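Local coordinates for salicylaldehyde dehydrogenase NahF (Pseudomonas putida, PDB 4JZ6), which probably catalyses the NAD+-dependent oxidation of salicylaldehyde to salicylate in the bacterial breakdown of naphthalene, at residues S149-Q154 and T484-L489; R39-S44 and I341-S346. All blocks are in the same frame, centred on the assembly; numbering follows the deposited sequence.

Interaction 1 of 2, residues S149-Q154 and T484-L489. With EDO (1,2-ethanediol), chain H.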
ATOM      1  N   SER A 149     -21.387 -10.801  10.168  1.00 21.43           N
ATOM      2  CA  SER A 149     -20.361  -9.888   9.687  1.00 21.02           C
ATOM      3  C   SER A 149     -19.132 -10.695   9.304  1.00 22.00           C
ATOM      4  O   SER A 149     -18.701 -11.573  10.052  1.00 20.46           O
ATOM      5  CB  SER A 149     -20.008  -8.833  10.734  1.00 21.33           C
ATOM      6  OG  SER A 149     -19.026  -7.945  10.231  1.00 21.00           O
ATOM      7  N   MET A 150     -18.571 -10.402   8.138  1.00 20.01           N
ATOM      8  CA  MET A 150     -17.461 -11.186   7.631  1.00 19.51           C
ATOM      9  C   MET A 150     -16.613 -10.385   6.659  1.00 20.22           C
ATOM     10  O   MET A 150     -17.043  -9.345   6.159  1.00 19.30           O
ATOM     11  CB  MET A 150     -17.983 -12.438   6.925  1.00 23.27           C
ATOM     12  CG  MET A 150     -18.684 -12.137   5.603  1.00 22.03           C
ATOM     13  SD  MET A 150     -19.576 -13.547   4.915  1.00 20.02           S
ATOM     14  CE  MET A 150     -20.968 -13.679   6.041  1.00 20.22           C
ATOM     15  N   THR A 151     -15.404 -10.875   6.401  1.00 18.75           N
ATOM     16  CA  THR A 151     -14.563 -10.324   5.351  1.00 18.44           C
ATOM     17  C   THR A 151     -14.368 -11.354   4.259  1.00 21.93           C
ATOM     18  O   THR A 151     -14.287 -12.551   4.530  1.00 24.80           O
ATOM     19  CB  THR A 151     -13.187  -9.934   5.862  1.00 18.25           C
ATOM     20  OG1 THR A 151     -12.555 -11.082   6.444  1.00 23.07           O
ATOM     21  CG2 THR A 151     -13.308  -8.836   6.895  1.00 18.58           C
ATOM     22  N   LEU A 152     -14.301 -10.883   3.020  1.00 26.67           N
ATOM     23  CA  LEU A 152     -14.038 -11.757   1.887  1.00 23.81           C
ATOM     24  C   LEU A 152     -12.764 -11.300   1.195  1.00 22.84           C
ATOM     25  O   LEU A 152     -12.489 -10.097   1.117  1.00 19.10           O
ATOM     26  CB  LEU A 152     -15.199 -11.719   0.891  1.00 23.87           C
ATOM     27  CG  LEU A 152     -16.599 -12.098   1.377  1.00 20.97           C
ATOM     28  CD1 LEU A 152     -17.590 -12.079   0.216  1.00 21.35           C
ATOM     29  CD2 LEU A 152     -16.574 -13.462   2.030  1.00 20.60           C
ATOM     30  N   ARG A 153     -11.978 -12.257   0.710  1.00 28.85           N
ATOM     31  CA  ARG A 153     -10.854 -11.929  -0.158  1.00 23.70           C
ATOM     32  C   ARG A 153     -11.135 -12.397  -1.576  1.00 17.39           C
ATOM     33  O   ARG A 153     -11.198 -13.595  -1.849  1.00 26.06           O
ATOM     34  CB  ARG A 153      -9.550 -12.501   0.385  1.00 17.06           C
ATOM     35  CG  ARG A 153      -9.091 -11.794   1.648  1.00 23.63           C
ATOM     36  CD  ARG A 153      -7.633 -12.054   1.933  1.00 25.06           C
ATOM     37  NE  ARG A 153      -7.154 -11.243   3.046  1.00 28.66           N
ATOM     38  CZ  ARG A 153      -6.734  -9.988   2.924  1.00 37.56           C
ATOM     39  NH1 ARG A 153      -6.737  -9.386   1.733  1.00 31.28           N
ATOM     40  NH2 ARG A 153      -6.313  -9.331   3.998  1.00 45.52           N
ATOM     41  N   GLN A 154     -11.321 -11.430  -2.471  1.00 20.39           N
ATOM     42  CA  GLN A 154     -11.751 -11.692  -3.843  1.00 17.78           C
ATOM     43  C   GLN A 154     -10.686 -11.234  -4.829  1.00 17.80           C
ATOM     44  O   GLN A 154      -9.744 -10.542  -4.441  1.00 27.85           O
ATOM     45  CB  GLN A 154     -13.056 -10.949  -4.118  1.00 18.12           C
ATOM     46  CG  GLN A 154     -14.211 -11.366  -3.233  1.00 18.46           C
ATOM     47  CD  GLN A 154     -15.447 -10.532  -3.502  1.00 24.70           C
ATOM     48  OE1 GLN A 154     -15.440  -9.317  -3.294  1.00 25.98           O
ATOM     49  NE2 GLN A 154     -16.510 -11.175  -3.995  1.00 20.09           N
ATOM     50  N   THR A 484      -5.583  -9.137  -3.704  1.00 21.07           N
ATOM     51  CA  THR A 484      -6.969  -9.424  -3.373  1.00 17.31           C
ATOM     52  C   THR A 484      -7.717  -8.164  -2.991  1.00 26.35           C
ATOM     53  O   THR A 484      -7.121  -7.186  -2.526  1.00 23.83           O
ATOM     54  CB  THR A 484      -7.106 -10.447  -2.218  1.00 25.70           C
ATOM     55  OG1 THR A 484      -6.444  -9.956  -1.038  1.00 22.47           O
ATOM     56  CG2 THR A 484      -6.523 -11.801  -2.624  1.00 26.97           C
ATOM     57  N   GLU A 485      -9.025  -8.186  -3.216  1.00 25.68           N
ATOM     58  CA  GLU A 485      -9.906  -7.186  -2.639  1.00 20.54           C
ATOM     59  C   GLU A 485     -10.343  -7.726  -1.295  1.00 21.57           C
ATOM     60  O   GLU A 485     -10.765  -8.883  -1.202  1.00 23.68           O
ATOM     61  CB  GLU A 485     -11.145  -6.956  -3.511  1.00 22.97           C
ATOM     62  CG  GLU A 485     -10.882  -6.350  -4.878  1.00 24.66           C
ATOM     63  CD  GLU A 485     -10.262  -4.961  -4.804  1.00 34.39           C
ATOM     64  OE1 GLU A 485     -10.145  -4.400  -3.686  1.00 18.82           O
ATOM     65  OE2 GLU A 485      -9.892  -4.432  -5.877  1.00 36.13           O
ATOM     66  N   LEU A 486     -10.217  -6.908  -0.256  1.00 17.86           N
ATOM     67  CA  LEU A 486     -10.758  -7.260   1.050  1.00 19.01           C
ATOM     68  C   LEU A 486     -12.096  -6.559   1.208  1.00 18.22           C
ATOM     69  O   LEU A 486     -12.168  -5.333   1.219  1.00 18.53           O
ATOM     70  CB  LEU A 486      -9.805  -6.861   2.180  1.00 21.17           C
ATOM     71  CG  LEU A 486     -10.320  -7.145   3.594  1.00 21.00           C
ATOM     72  CD1 LEU A 486     -10.415  -8.639   3.846  1.00 17.67           C
ATOM     73  CD2 LEU A 486      -9.431  -6.481   4.631  1.00 19.96           C
ATOM     74  N   LYS A 487     -13.158  -7.343   1.315  1.00 21.84           N
ATOM     75  CA  LYS A 487     -14.499  -6.790   1.383  1.00 18.67           C
ATOM     76  C   LYS A 487     -15.155  -7.111   2.722  1.00 28.62           C
ATOM     77  O   LYS A 487     -15.124  -8.250   3.185  1.00 21.86           O
ATOM     78  CB  LYS A 487     -15.346  -7.328   0.232  1.00 18.77           C
ATOM     79  CG  LYS A 487     -16.797  -6.893   0.282  1.00 19.22           C
ATOM     80  CD  LYS A 487     -17.586  -7.518  -0.855  1.00 19.35           C
ATOM     81  CE  LYS A 487     -17.180  -6.937  -2.207  1.00 19.46           C
ATOM     82  NZ  LYS A 487     -17.859  -7.637  -3.343  1.00 21.57           N
ATOM     83  N   TRP A 488     -15.730  -6.094   3.350  1.00 26.00           N
ATOM     84  CA  TRP A 488     -16.478  -6.297   4.575  1.00 19.47           C
ATOM     85  C   TRP A 488     -17.932  -6.462   4.185  1.00 20.63           C
ATOM     86  O   TRP A 488     -18.535  -5.541   3.633  1.00 25.59           O
ATOM     87  CB  TRP A 488     -16.314  -5.109   5.522  1.00 19.82           C
ATOM     88  CG  TRP A 488     -17.197  -5.185   6.736  1.00 20.22           C
ATOM     89  CD1 TRP A 488     -17.514  -6.305   7.459  1.00 20.19           C
ATOM     90  CD2 TRP A 488     -17.895  -4.095   7.356  1.00 20.83           C
ATOM     91  NE1 TRP A 488     -18.358  -5.974   8.496  1.00 20.73           N
ATOM     92  CE2 TRP A 488     -18.611  -4.627   8.452  1.00 21.13           C
ATOM     93  CE3 TRP A 488     -17.974  -2.721   7.100  1.00 21.23           C
ATOM     94  CZ2 TRP A 488     -19.394  -3.831   9.287  1.00 21.80           C
ATOM     95  CZ3 TRP A 488     -18.755  -1.934   7.931  1.00 21.89           C
ATOM     96  CH2 TRP A 488     -19.451  -2.491   9.011  1.00 22.16           C
ATOM     97  N   LEU A 489     -18.484  -7.645   4.452  1.00 19.74           N
ATOM     98  CA  LEU A 489     -19.858  -7.959   4.067  1.00 20.96           C
ATOM     99  C   LEU A 489     -20.728  -8.307   5.273  1.00 22.42           C
ATOM    100  O   LEU A 489     -20.308  -9.049   6.165  1.00 22.54           O
ATOM    101  CB  LEU A 489     -19.884  -9.103   3.051  1.00 19.81           C
ATOM    102  CG  LEU A 489     -21.252  -9.500   2.489  1.00 22.35           C
ATOM    103  CD1 LEU A 489     -21.161  -9.733   0.986  1.00 20.06           C
ATOM    104  CD2 LEU A 489     -21.777 -10.741   3.188  1.00 20.27           C
TER
HETATM  105  C1  EDO H 507     -14.558  -8.457  -7.671  1.00 49.11           C
HETATM  106  O1  EDO H 507     -14.122  -9.775  -7.314  1.00 48.69           O
HETATM  107  C2  EDO H 507     -15.443  -7.874  -6.571  1.00 47.88           C
HETATM  108  O2  EDO H 507     -14.662  -7.578  -5.405  1.00 43.16           O

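Interaction 2 of 2, residues R39-S44 and I341-S346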
ATOM      1  N   ARG A  39      18.939  -7.848 -28.073  1.00 34.33           N
ATOM      2  CA  ARG A  39      19.745  -7.948 -26.870  1.00 33.53           C
ATOM      3  C   ARG A  39      21.115  -8.436 -27.315  1.00 40.04           C
ATOM      4  O   ARG A  39      21.305  -9.626 -27.572  1.00 43.35           O
ATOM      5  CB  ARG A  39      19.114  -8.924 -25.874  1.00 32.23           C
ATOM      6  CG  ARG A  39      20.011  -9.333 -24.711  1.00 31.54           C
ATOM      7  CD  ARG A  39      20.611  -8.132 -23.997  1.00 31.41           C
ATOM      8  NE  ARG A  39      21.358  -8.512 -22.797  1.00 30.71           N
ATOM      9  CZ  ARG A  39      22.314  -7.763 -22.250  1.00 44.51           C
ATOM     10  NH1 ARG A  39      22.646  -6.602 -22.798  1.00 31.66           N
ATOM     11  NH2 ARG A  39      22.946  -8.174 -21.158  1.00 30.23           N
ATOM     12  N   LYS A  40      22.061  -7.510 -27.451  1.00 37.75           N
ATOM     13  CA  LYS A  40      23.419  -7.881 -27.814  1.00 35.94           C
ATOM     14  C   LYS A  40      24.194  -8.210 -26.544  1.00 37.59           C
ATOM     15  O   LYS A  40      23.913  -7.661 -25.478  1.00 35.61           O
ATOM     16  CB  LYS A  40      24.122  -6.749 -28.567  1.00 40.37           C
ATOM     17  CG  LYS A  40      23.442  -6.294 -29.852  1.00 38.26           C
ATOM     18  CD  LYS A  40      24.119  -5.033 -30.376  1.00 62.29           C
ATOM     19  CE  LYS A  40      23.359  -4.409 -31.538  1.00 69.59           C
ATOM     20  NZ  LYS A  40      23.872  -3.039 -31.853  1.00 74.30           N
ATOM     21  N   HIS A  41      25.158  -9.116 -26.661  1.00 36.62           N
ATOM     22  CA  HIS A  41      26.049  -9.435 -25.556  1.00 36.11           C
ATOM     23  C   HIS A  41      26.826  -8.179 -25.173  1.00 35.57           C
ATOM     24  O   HIS A  41      27.360  -7.485 -26.041  1.00 36.34           O
ATOM     25  CB  HIS A  41      27.008 -10.549 -25.970  1.00 40.46           C
ATOM     26  CG  HIS A  41      27.845 -11.084 -24.850  1.00 40.76           C
ATOM     27  ND1 HIS A  41      29.092 -10.584 -24.548  1.00 35.48           N
ATOM     28  CD2 HIS A  41      27.614 -12.084 -23.967  1.00 34.08           C
ATOM     29  CE1 HIS A  41      29.597 -11.254 -23.527  1.00 45.01           C
ATOM     30  NE2 HIS A  41      28.720 -12.168 -23.155  1.00 47.41           N
ATOM     31  N   PRO A  42      26.883  -7.877 -23.868  1.00 35.68           N
ATOM     32  CA  PRO A  42      27.488  -6.628 -23.392  1.00 35.13           C
ATOM     33  C   PRO A  42      28.998  -6.495 -23.647  1.00 39.38           C
ATOM     34  O   PRO A  42      29.501  -5.374 -23.605  1.00 40.68           O
ATOM     35  CB  PRO A  42      27.178  -6.634 -21.892  1.00 33.10           C
ATOM     36  CG  PRO A  42      26.949  -8.056 -21.557  1.00 32.43           C
ATOM     37  CD  PRO A  42      26.326  -8.674 -22.763  1.00 32.91           C
ATOM     38  N   VAL A  43      29.714  -7.584 -23.919  1.00 39.44           N
ATOM     39  CA  VAL A  43      31.137  -7.439 -24.231  1.00 36.90           C
ATOM     40  C   VAL A  43      31.506  -7.784 -25.681  1.00 43.01           C
ATOM     41  O   VAL A  43      32.394  -7.150 -26.256  1.00 47.43           O
ATOM     42  CB  VAL A  43      32.072  -8.158 -23.194  1.00 40.58           C
ATOM     43  CG1 VAL A  43      31.264  -8.800 -22.073  1.00 35.02           C
ATOM     44  CG2 VAL A  43      32.986  -9.170 -23.863  1.00 38.83           C
ATOM     45  N   SER A  44      30.814  -8.754 -26.279  1.00 38.62           N
ATOM     46  CA  SER A  44      31.152  -9.209 -27.635  1.00 44.49           C
ATOM     47  C   SER A  44      30.359  -8.470 -28.711  1.00 48.96           C
ATOM     48  O   SER A  44      30.748  -8.464 -29.888  1.00 41.57           O
ATOM     49  CB  SER A  44      30.923 -10.720 -27.779  1.00 39.31           C
ATOM     50  OG  SER A  44      29.546 -11.019 -27.948  1.00 38.65           O
ATOM     51  N   ILE A 341      32.227 -14.790 -11.059  1.00 28.82           N
ATOM     52  CA  ILE A 341      32.037 -13.421 -11.521  1.00 41.82           C
ATOM     53  C   ILE A 341      31.853 -13.378 -13.039  1.00 39.79           C
ATOM     54  O   ILE A 341      32.825 -13.297 -13.792  1.00 43.46           O
ATOM     55  CB  ILE A 341      33.232 -12.517 -11.132  1.00 39.86           C
ATOM     56  CG1 ILE A 341      33.701 -12.814  -9.704  1.00 36.51           C
ATOM     57  CG2 ILE A 341      32.867 -11.045 -11.300  1.00 39.11           C
ATOM     58  CD1 ILE A 341      32.747 -12.359  -8.640  1.00 28.24           C
ATOM     59  N   GLY A 342      30.604 -13.442 -13.485  1.00 35.24           N
ATOM     60  CA  GLY A 342      30.299 -13.311 -14.897  1.00 35.23           C
ATOM     61  C   GLY A 342      30.349 -11.863 -15.343  1.00 35.22           C
ATOM     62  O   GLY A 342      30.665 -10.977 -14.553  1.00 29.64           O
ATOM     63  N   PRO A 343      30.059 -11.610 -16.626  1.00 40.10           N
ATOM     64  CA  PRO A 343      30.016 -10.214 -17.070  1.00 34.71           C
ATOM     65  C   PRO A 343      28.776  -9.510 -16.536  1.00 29.85           C
ATOM     66  O   PRO A 343      27.767 -10.160 -16.279  1.00 32.39           O
ATOM     67  CB  PRO A 343      29.954 -10.333 -18.596  1.00 33.96           C
ATOM     68  CG  PRO A 343      29.377 -11.691 -18.849  1.00 35.21           C
ATOM     69  CD  PRO A 343      29.910 -12.556 -17.745  1.00 39.47           C
ATOM     70  N   MET A 344      28.860  -8.197 -16.361  1.00 30.00           N
ATOM     71  CA  MET A 344      27.698  -7.411 -15.970  1.00 29.32           C
ATOM     72  C   MET A 344      26.747  -7.277 -17.147  1.00 29.56           C
ATOM     73  O   MET A 344      27.047  -7.741 -18.242  1.00 30.28           O
ATOM     74  CB  MET A 344      28.121  -6.046 -15.434  1.00 29.55           C
ATOM     75  CG  MET A 344      28.902  -6.156 -14.143  1.00 29.25           C
ATOM     76  SD  MET A 344      29.435  -4.591 -13.443  1.00 29.59           S
ATOM     77  CE  MET A 344      30.529  -3.994 -14.731  1.00 31.02           C
ATOM     78  N   VAL A 345      25.599  -6.647 -16.923  1.00 29.00           N
ATOM     79  CA  VAL A 345      24.503  -6.698 -17.891  1.00 29.06           C
ATOM     80  C   VAL A 345      24.691  -5.785 -19.100  1.00 30.14           C
ATOM     81  O   VAL A 345      24.237  -6.102 -20.200  1.00 32.62           O
ATOM     82  CB  VAL A 345      23.134  -6.396 -17.216  1.00 28.11           C
ATOM     83  CG1 VAL A 345      23.047  -4.938 -16.790  1.00 28.20           C
ATOM     84  CG2 VAL A 345      21.983  -6.739 -18.145  1.00 28.11           C
ATOM     85  N   SER A 346      25.373  -4.664 -18.901  1.00 30.64           N
ATOM     86  CA  SER A 346      25.422  -3.623 -19.919  1.00 33.16           C
ATOM     87  C   SER A 346      26.795  -2.975 -19.981  1.00 39.22           C
ATOM     88  O   SER A 346      27.462  -2.838 -18.956  1.00 45.61           O
ATOM     89  CB  SER A 346      24.360  -2.562 -19.614  1.00 31.33           C
ATOM     90  OG  SER A 346      24.410  -1.479 -20.528  1.00 33.02           O
TER

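Interaction 1 of 2, residues S149-Q154 and T484-L489
With CG trans to its backbone N (chi1 173°), Trp488 lays its indole beside the 149-154 strand, while Ser149 turns OG trans in the same way to meet it. Trp488 NE1 therefore donates to Ser149 OG over 2.7 Å, nearly straight and in the ring plane, and the neighbouring CD1 of Trp488 comes to 3.3 Å from Met150 O at the same edge. A small hydroxyl suits this place because it accepts the only polar hydrogen of a buried indole. Further along the same face, Arg153 hands NH1 to Thr484 OG1 at 2.8 Å, tilted 19° from the guanidinium plane. Leu486 CD1 sits 4.0 Å above the centre of the Arg153 guanidinium, and the same methyl presses on Thr151 CB. NH1 of Arg153 also forms a salt bridge with Asp481.

The two strands are antiparallel neighbours in the three-stranded sheet that aldehyde dehydrogenases use as an oligomerization arm. Their backbones bond in pairs at Met150-Leu489, Leu152-Lys487 and Gln154-Glu485, and at Trp488 and Leu489 the sheet runs on into a parallel strand of the second subunit.

On the other face Met150 lies alongside Leu489, with Met150 SD 4.0 Å from Leu489 CD2, and Leu152 CD1 reaches a methyl of the same leucine. Lys487 bends at chi3 (-69°), carrying NZ to a lone pair of Gln154 OE1 at 2.9 Å, in the amide plane; an ethanediol hydroxyl also donates to this oxygen. A long, flexible lysine fits here, since NZ additionally binds Gly440 O and Ile443 O of the second subunit, whose Met441 O accepts from Gln154 NE2.

Interaction 2 of 2, residues R39-S44 and I341-S346
Arg39 and Val345 meet where an edge strand, 36-40, of the four-stranded N-terminal sheet in the aldehyde dehydrogenase fold ends beside the loop between helices 311-327 and 349-362. The tight part is polar and buried. Arg39 places CG anti to its backbone N (chi1 168°) and folds back at chi2 (51°), which brings the edge of its guanidinium to Val345 O. Arg39 NH2 donates to Val345 O over 2.6 Å, on a lone pair of that carbonyl and close to the planes of both groups, while Arg39 NH1 adds a weak, more bent bond to the same O at 3.1 Å. One oxygen thus receives two N-H groups, and the flat cation is fixed in rotation; Glu106 O takes a further bond from NH2. Arginine suits the place because a fan of donors can serve backbone oxygens from two parts of the chain. A leucine here would probably leave Val345 O and Glu106 O without these donors and free the loop to shift. The CB of Val345 points away from 39-44, and its side chain packs on Trp165 and Phe193, yet Val345 CG2 lies 3.5 Å from Arg39 NH2.

Next to this grip, Pro42 presents only ring carbons to the loop backbone: Pro42 CG stands 3.3 Å from Met344 O and Pro42 CB 3.4 Å from Val345 O. Having no N-H, the proline meets these oxygens through its C-H groups. Packing slackens toward solvent, where the exposed Val43 offers CG1 to Pro343 CB at 4.0 Å, the two side chains crossing at about a right angle. Within 39-44, Pro42 CD lies over one face of the His41 imidazole, and Ser44 N donates to His41 ND1 near the ring plane, over 3.1 Å.

Overall arrangement
Followed from the N terminus, the chain first passes 39-44, at the end of strand 36-40, and then 149-154 in the projecting arm. Some 190 residues later it reaches 341-346, which closes interaction 2 across 296 intervening residues; 484-489 then returns near the C terminus and closes interaction 1 across 329. The segments alternate, so the two loops cross. Interaction 2 ties the N-terminal sheet to a loop between two helices, within one subunit, whereas interaction 1 builds the sheet that reaches the second subunit. The contacts lie on opposite sides of the chain's centre, about 47 Å apart between centres and about 31 Å between nearest atoms, and do not touch.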